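PDB 5UL3: 4'-phospho-dehydrooxetanocin synthase from Bacillus megaterium, which catalyses the cobalamin- and S-adenosylmethionine-dependent oxidative ring contraction of dAMP to an oxetane aldehyde, a step in making the nucleoside analogue oxetanocin A. Local coordinates for residues A[531-543]-A[632-644]. Residues are numbered along the deposited sequence; the frame is centred on the assembly and turned at random. Where two conformers were deposited one is given.
With EDO (1,2-ethanediol), chain B; EDO (1,2-ethanediol), chain H; EDO (1,2-ethanediol), chain I; EDO (1,2-ethanediol), chain T.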
loop_
_atom_site.group_PDB
_atom_site.type_symbol
_atom_site.label_atom_id
_atom_site.label_comp_id
_atom_site.label_asym_id
_atom_site.label_seq_id
_atom_site.Cartn_x
_atom_site.Cartn_y
_atom_site.Cartn_z
ATOM N N LYS A 531 -2.802 -7.516 -27.830
ATOM C CA LYS A 531 -1.623 -6.914 -27.214
ATOM C C LYS A 531 -0.852 -7.955 -26.405
ATOM O O LYS A 531 -1.461 -8.792 -25.735
ATOM C CB LYS A 531 -2.020 -5.768 -26.307
ATOM C CG LYS A 531 -2.894 -4.734 -26.988
ATOM C CD LYS A 531 -2.699 -3.368 -26.367
ATOM C CE LYS A 531 -2.938 -2.268 -27.394
ATOM N NZ LYS A 531 -2.095 -2.452 -28.616
ATOM N N PRO A 532 0.474 -7.925 -26.451
ATOM C CA PRO A 532 1.257 -8.880 -25.665
ATOM C C PRO A 532 1.216 -8.555 -24.180
ATOM O O PRO A 532 0.927 -7.432 -23.755
ATOM C CB PRO A 532 2.675 -8.743 -26.224
ATOM C CG PRO A 532 2.702 -7.431 -26.939
ATOM C CD PRO A 532 1.309 -7.128 -27.375
ATOM N N VAL A 533 1.528 -9.587 -23.385
ATOM C CA VAL A 533 1.449 -9.475 -21.932
ATOM C C VAL A 533 2.335 -8.349 -21.412
ATOM O O VAL A 533 1.964 -7.651 -20.461
ATOM C CB VAL A 533 1.808 -10.825 -21.270
ATOM C CG1 VAL A 533 1.951 -10.656 -19.754
ATOM C CG2 VAL A 533 0.749 -11.871 -21.596
ATOM N N TYR A 534 3.512 -8.137 -22.017
ATOM C CA TYR A 534 4.404 -7.119 -21.461
ATOM C C TYR A 534 3.763 -5.737 -21.431
ATOM O O TYR A 534 4.220 -4.884 -20.665
ATOM C CB TYR A 534 5.747 -7.062 -22.208
ATOM C CG TYR A 534 5.712 -6.658 -23.671
ATOM C CD1 TYR A 534 5.474 -5.338 -24.055
ATOM C CD2 TYR A 534 6.002 -7.587 -24.667
ATOM C CE1 TYR A 534 5.468 -4.967 -25.412
ATOM C CE2 TYR A 534 6.009 -7.219 -26.031
ATOM C CZ TYR A 534 5.730 -5.917 -26.387
ATOM O OH TYR A 534 5.727 -5.569 -27.729
ATOM N N THR A 535 2.688 -5.510 -22.196
ATOM C CA THR A 535 2.038 -4.202 -22.158
ATOM C C THR A 535 1.410 -3.884 -20.801
ATOM O O THR A 535 1.153 -2.712 -20.525
ATOM C CB THR A 535 0.969 -4.082 -23.269
ATOM O OG1 THR A 535 -0.067 -5.068 -23.095
ATOM C CG2 THR A 535 1.593 -4.240 -24.662
ATOM N N ILE A 536 1.168 -4.869 -19.932
ATOM C CA ILE A 536 0.582 -4.585 -18.623
ATOM C C ILE A 536 1.574 -4.801 -17.473
ATOM O O ILE A 536 1.169 -4.805 -16.298
ATOM C CB ILE A 536 -0.713 -5.384 -18.399
ATOM C CG1 ILE A 536 -0.430 -6.890 -18.424
ATOM C CG2 ILE A 536 -1.756 -5.024 -19.455
ATOM C CD1 ILE A 536 -1.543 -7.719 -17.805
ATOM N N VAL A 537 2.867 -4.947 -17.777
ATOM C CA VAL A 537 3.882 -5.092 -16.741
ATOM C C VAL A 537 4.065 -3.761 -16.036
ATOM O O VAL A 537 4.217 -2.721 -16.683
ATOM C CB VAL A 537 5.205 -5.591 -17.347
ATOM C CG1 VAL A 537 6.352 -5.396 -16.358
ATOM C CG2 VAL A 537 5.078 -7.065 -17.722
ATOM N N SER A 538 4.040 -3.795 -14.701
ATOM C CA SER A 538 4.126 -2.576 -13.904
ATOM C C SER A 538 5.477 -1.891 -14.066
ATOM O O SER A 538 5.549 -0.661 -14.177
ATOM C CB SER A 538 3.864 -2.907 -12.433
ATOM O OG SER A 538 4.056 -1.776 -11.606
ATOM N N TYR A 539 6.558 -2.668 -14.085
ATOM C CA TYR A 539 7.911 -2.125 -14.156
ATOM C C TYR A 539 8.724 -3.047 -15.047
ATOM O O TYR A 539 8.954 -4.209 -14.693
ATOM C CB TYR A 539 8.541 -2.013 -12.768
ATOM C CG TYR A 539 9.872 -1.293 -12.733
ATOM C CD1 TYR A 539 11.052 -1.947 -13.086
ATOM C CD2 TYR A 539 9.956 0.028 -12.326
ATOM C CE1 TYR A 539 12.265 -1.307 -13.042
ATOM C CE2 TYR A 539 11.178 0.686 -12.283
ATOM C CZ TYR A 539 12.327 0.011 -12.637
ATOM O OH TYR A 539 13.543 0.652 -12.592
ATOM N N MET A 540 9.160 -2.529 -16.188
ATOM C CA MET A 540 9.844 -3.349 -17.182
ATOM C C MET A 540 11.284 -3.633 -16.760
ATOM O O MET A 540 11.956 -2.786 -16.163
ATOM C CB MET A 540 9.841 -2.642 -18.534
ATOM C CG MET A 540 8.473 -2.413 -19.143
ATOM S SD MET A 540 7.759 -3.904 -19.830
ATOM C CE MET A 540 8.797 -4.117 -21.279
ATOM N N LEU A 541 11.758 -4.839 -17.103
ATOM C CA LEU A 541 13.156 -5.226 -16.937
ATOM C C LEU A 541 13.592 -5.204 -15.470
ATOM O O LEU A 541 14.738 -4.879 -15.160
ATOM C CB LEU A 541 14.066 -4.327 -17.786
ATOM C CG LEU A 541 13.692 -4.258 -19.273
ATOM C CD1 LEU A 541 14.599 -3.269 -19.998
ATOM C CD2 LEU A 541 13.760 -5.616 -19.951
ATOM N N ALA A 542 12.689 -5.550 -14.553
ATOM C CA ALA A 542 12.984 -5.418 -13.139
ATOM C C ALA A 542 13.893 -6.548 -12.661
ATOM O O ALA A 542 13.823 -7.677 -13.150
ATOM C CB ALA A 542 11.693 -5.422 -12.318
ATOM N N SER A 543 14.725 -6.236 -11.668
ATOM C CA SER A 543 15.602 -7.209 -11.029
ATOM C C SER A 543 15.231 -7.385 -9.567
ATOM O O SER A 543 14.757 -6.450 -8.902
ATOM C CB SER A 543 17.071 -6.797 -11.113
ATOM O OG SER A 543 17.518 -6.827 -12.449
ATOM N N THR A 632 5.691 2.886 -27.453
ATOM C CA THR A 632 6.844 2.538 -28.262
ATOM C C THR A 632 8.071 2.311 -27.392
ATOM O O THR A 632 8.831 1.358 -27.616
ATOM C CB THR A 632 7.078 3.644 -29.294
ATOM O OG1 THR A 632 5.923 3.710 -30.132
ATOM C CG2 THR A 632 8.293 3.338 -30.144
ATOM N N HIS A 633 8.272 3.176 -26.399
ATOM C CA HIS A 633 9.377 3.011 -25.458
ATOM C C HIS A 633 9.324 1.655 -24.760
ATOM O O HIS A 633 10.347 0.969 -24.637
ATOM C CB HIS A 633 9.341 4.130 -24.423
ATOM C CG HIS A 633 10.232 3.899 -23.245
ATOM N ND1 HIS A 633 9.745 3.709 -21.969
ATOM C CD2 HIS A 633 11.581 3.841 -23.145
ATOM C CE1 HIS A 633 10.758 3.541 -21.137
ATOM N NE2 HIS A 633 11.882 3.620 -21.826
ATOM N N ARG A 634 8.139 1.260 -24.293
ATOM C CA ARG A 634 7.995 -0.036 -23.630
ATOM C C ARG A 634 8.344 -1.168 -24.579
ATOM O O ARG A 634 9.023 -2.129 -24.202
ATOM C CB ARG A 634 6.565 -0.194 -23.109
ATOM C CG ARG A 634 6.294 -1.552 -22.464
ATOM C CD ARG A 634 4.793 -1.717 -22.194
ATOM N NE ARG A 634 4.277 -0.775 -21.199
ATOM C CZ ARG A 634 4.242 -1.007 -19.890
ATOM N NH1 ARG A 634 4.706 -2.161 -19.379
ATOM N NH2 ARG A 634 3.730 -0.088 -19.086
ATOM N N GLU A 635 7.869 -1.073 -25.814
ATOM C CA GLU A 635 8.183 -2.060 -26.835
ATOM C C GLU A 635 9.690 -2.136 -27.076
ATOM O O GLU A 635 10.281 -3.224 -27.081
ATOM C CB GLU A 635 7.414 -1.665 -28.098
ATOM C CG GLU A 635 7.408 -2.603 -29.257
ATOM C CD GLU A 635 6.479 -2.086 -30.346
ATOM O OE1 GLU A 635 5.249 -2.137 -30.141
ATOM O OE2 GLU A 635 6.974 -1.580 -31.375
ATOM N N ILE A 636 10.339 -0.979 -27.234
ATOM C CA ILE A 636 11.785 -0.960 -27.458
ATOM C C ILE A 636 12.518 -1.542 -26.256
ATOM O O ILE A 636 13.513 -2.262 -26.406
ATOM C CB ILE A 636 12.269 0.471 -27.766
ATOM C CG1 ILE A 636 11.642 1.002 -29.059
ATOM C CG2 ILE A 636 13.793 0.514 -27.860
ATOM C CD1 ILE A 636 11.891 2.521 -29.252
ATOM N N SER A 637 12.035 -1.245 -25.045
ATOM C CA SER A 637 12.665 -1.776 -23.836
ATOM C C SER A 637 12.499 -3.288 -23.733
ATOM O O SER A 637 13.417 -3.983 -23.281
ATOM C CB SER A 637 12.082 -1.096 -22.594
ATOM O OG SER A 637 12.387 0.293 -22.596
ATOM N N HIS A 638 11.333 -3.817 -24.115
ATOM C CA HIS A 638 11.172 -5.267 -24.092
ATOM C C HIS A 638 12.136 -5.935 -25.064
ATOM O O HIS A 638 12.822 -6.908 -24.721
ATOM C CB HIS A 638 9.742 -5.676 -24.439
ATOM C CG HIS A 638 9.602 -7.153 -24.641
ATOM N ND1 HIS A 638 9.445 -8.029 -23.587
ATOM C CD2 HIS A 638 9.670 -7.916 -25.759
ATOM C CE1 HIS A 638 9.397 -9.269 -24.052
ATOM N NE2 HIS A 638 9.535 -9.227 -25.366
ATOM N N PHE A 639 12.191 -5.440 -26.293
ATOM C CA PHE A 639 12.991 -6.147 -27.277
ATOM C C PHE A 639 14.473 -5.851 -27.144
ATOM O O PHE A 639 15.285 -6.568 -27.741
ATOM C CB PHE A 639 12.467 -5.848 -28.678
ATOM C CG PHE A 639 11.186 -6.558 -28.979
ATOM C CD1 PHE A 639 11.170 -7.939 -29.126
ATOM C CD2 PHE A 639 9.993 -5.867 -29.062
ATOM C CE1 PHE A 639 9.977 -8.619 -29.378
ATOM C CE2 PHE A 639 8.800 -6.537 -29.301
ATOM C CZ PHE A 639 8.788 -7.911 -29.461
ATOM N N LEU A 640 14.845 -4.853 -26.340
ATOM C CA LEU A 640 16.239 -4.714 -25.940
ATOM C C LEU A 640 16.754 -6.000 -25.310
ATOM O O LEU A 640 17.811 -6.515 -25.693
ATOM C CB LEU A 640 16.403 -3.563 -24.956
ATOM C CG LEU A 640 17.715 -3.624 -24.176
ATOM C CD1 LEU A 640 18.940 -3.252 -25.076
ATOM C CD2 LEU A 640 17.656 -2.750 -22.932
ATOM N N LEU A 641 16.024 -6.526 -24.319
ATOM C CA LEU A 641 16.478 -7.745 -23.661
ATOM C C LEU A 641 16.472 -8.931 -24.620
ATOM O O LEU A 641 17.377 -9.775 -24.576
ATOM C CB LEU A 641 15.620 -8.046 -22.433
ATOM C CG LEU A 641 16.102 -9.257 -21.644
ATOM C CD1 LEU A 641 17.588 -9.116 -21.350
ATOM C CD2 LEU A 641 15.299 -9.375 -20.344
ATOM N N LYS A 642 15.463 -9.021 -25.489
ATOM C CA LYS A 642 15.461 -10.097 -26.472
ATOM C C LYS A 642 16.674 -9.984 -27.389
ATOM O O LYS A 642 17.303 -10.993 -27.732
ATOM C CB LYS A 642 14.160 -10.080 -27.274
ATOM C CG LYS A 642 13.933 -11.328 -28.104
ATOM C CD LYS A 642 12.582 -11.291 -28.795
ATOM C CE LYS A 642 12.100 -12.691 -29.178
ATOM N NZ LYS A 642 11.674 -13.582 -28.031
ATOM N N TYR A 643 17.051 -8.752 -27.728
ATOM C CA TYR A 643 18.224 -8.508 -28.561
ATOM C C TYR A 643 19.515 -8.873 -27.832
ATOM O O TYR A 643 20.416 -9.480 -28.427
ATOM C CB TYR A 643 18.222 -7.044 -28.986
ATOM C CG TYR A 643 19.327 -6.622 -29.927
ATOM C CD1 TYR A 643 19.367 -7.083 -31.233
ATOM C CD2 TYR A 643 20.297 -5.727 -29.516
ATOM C CE1 TYR A 643 20.373 -6.674 -32.107
ATOM C CE2 TYR A 643 21.304 -5.305 -30.384
ATOM C CZ TYR A 643 21.338 -5.786 -31.670
ATOM O OH TYR A 643 22.344 -5.369 -32.513
ATOM N N LEU A 644 19.630 -8.507 -26.551
ATOM C CA LEU A 644 20.817 -8.881 -25.783
ATOM C C LEU A 644 20.952 -10.397 -25.661
ATOM O O LEU A 644 22.050 -10.944 -25.829
ATOM C CB LEU A 644 20.780 -8.229 -24.398
ATOM C CG LEU A 644 20.937 -6.702 -24.349
ATOM C CD1 LEU A 644 20.641 -6.162 -22.945
ATOM C CD2 LEU A 644 22.331 -6.315 -24.770
HETATM C C1 EDO B . 6.875 1.530 -18.448
HETATM O O1 EDO B . 7.347 1.053 -19.721
HETATM C C2 EDO B . 6.998 0.429 -17.388
HETATM O O2 EDO B . 8.383 0.119 -17.136
HETATM C C1 EDO H . 9.991 -7.229 -20.170
HETATM O O1 EDO H . 8.899 -7.308 -21.095
HETATM C C2 EDO H . 9.391 -7.224 -18.762
HETATM O O2 EDO H . 10.454 -7.251 -17.817
HETATM C C1 EDO I . 11.340 0.556 -15.988
HETATM O O1 EDO I . 11.581 -0.248 -17.146
HETATM C C2 EDO I . 11.005 1.976 -16.440
HETATM O O2 EDO I . 10.139 1.928 -17.581
HETATM C C1 EDO T . 2.308 2.536 -22.187
HETATM O O1 EDO T . 2.576 1.142 -22.408
HETATM C C2 EDO T . 2.027 2.762 -20.716
HETATM O O2 EDO T . 3.229 2.527 -19.990
HETATM O O HOH W 1 3.731 -3.109 -27.898
HETATM O O HOH W 2 3.749 0.430 -16.191
#
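R634 runs its side chain from the helix past M540 and Y534 to the carbonyl of V537. Its CB has a diol oxygen beside it, probably from the crystallisation liquor, and CG lies against SD and CE of M540, whose side chain crosses it at about a right angle. R634 CD comes to the edge of the Y534 ring, 4.1 Å from Y534 CD1. The chain then bends at chi3 (-65°), and NE meets a second diol, which also takes NH2. R634 NH1 does the gripping: a nearly straight bond of 2.8 Å to V537 O, in the carbonyl plane on a lone pair, and a weak one to Y534 O. T535 O sits 3.6 Å over one face of the guanidinium, with R634 CZ beneath it, while at the edge a water links NH2 to S538 O. Here helix 620-648, probably part of the C-terminal helix bundle, meets the loop between helix 521-527 and strand 546-547, within the radical SAM core region, with the side chain of V537 about 8 Å from that of E436, which binds S-adenosylmethionine. On the next helical turn H638 makes an offset stack with Y534, centroids 4.3 Å apart and planes at 16°; P532 CG lies over the opposite face of the tyrosine. A chi1 of 171° turns the H638 ring off the helix and over CD2 of Y534, and E494 binds its NE2. Y534 OH touches F639 CE2 and shares a water with E635 OE1. Farther along, L541 rests CD1 on S637 O at 3.6 Å and CD2 on L641 CB at 3.9 Å.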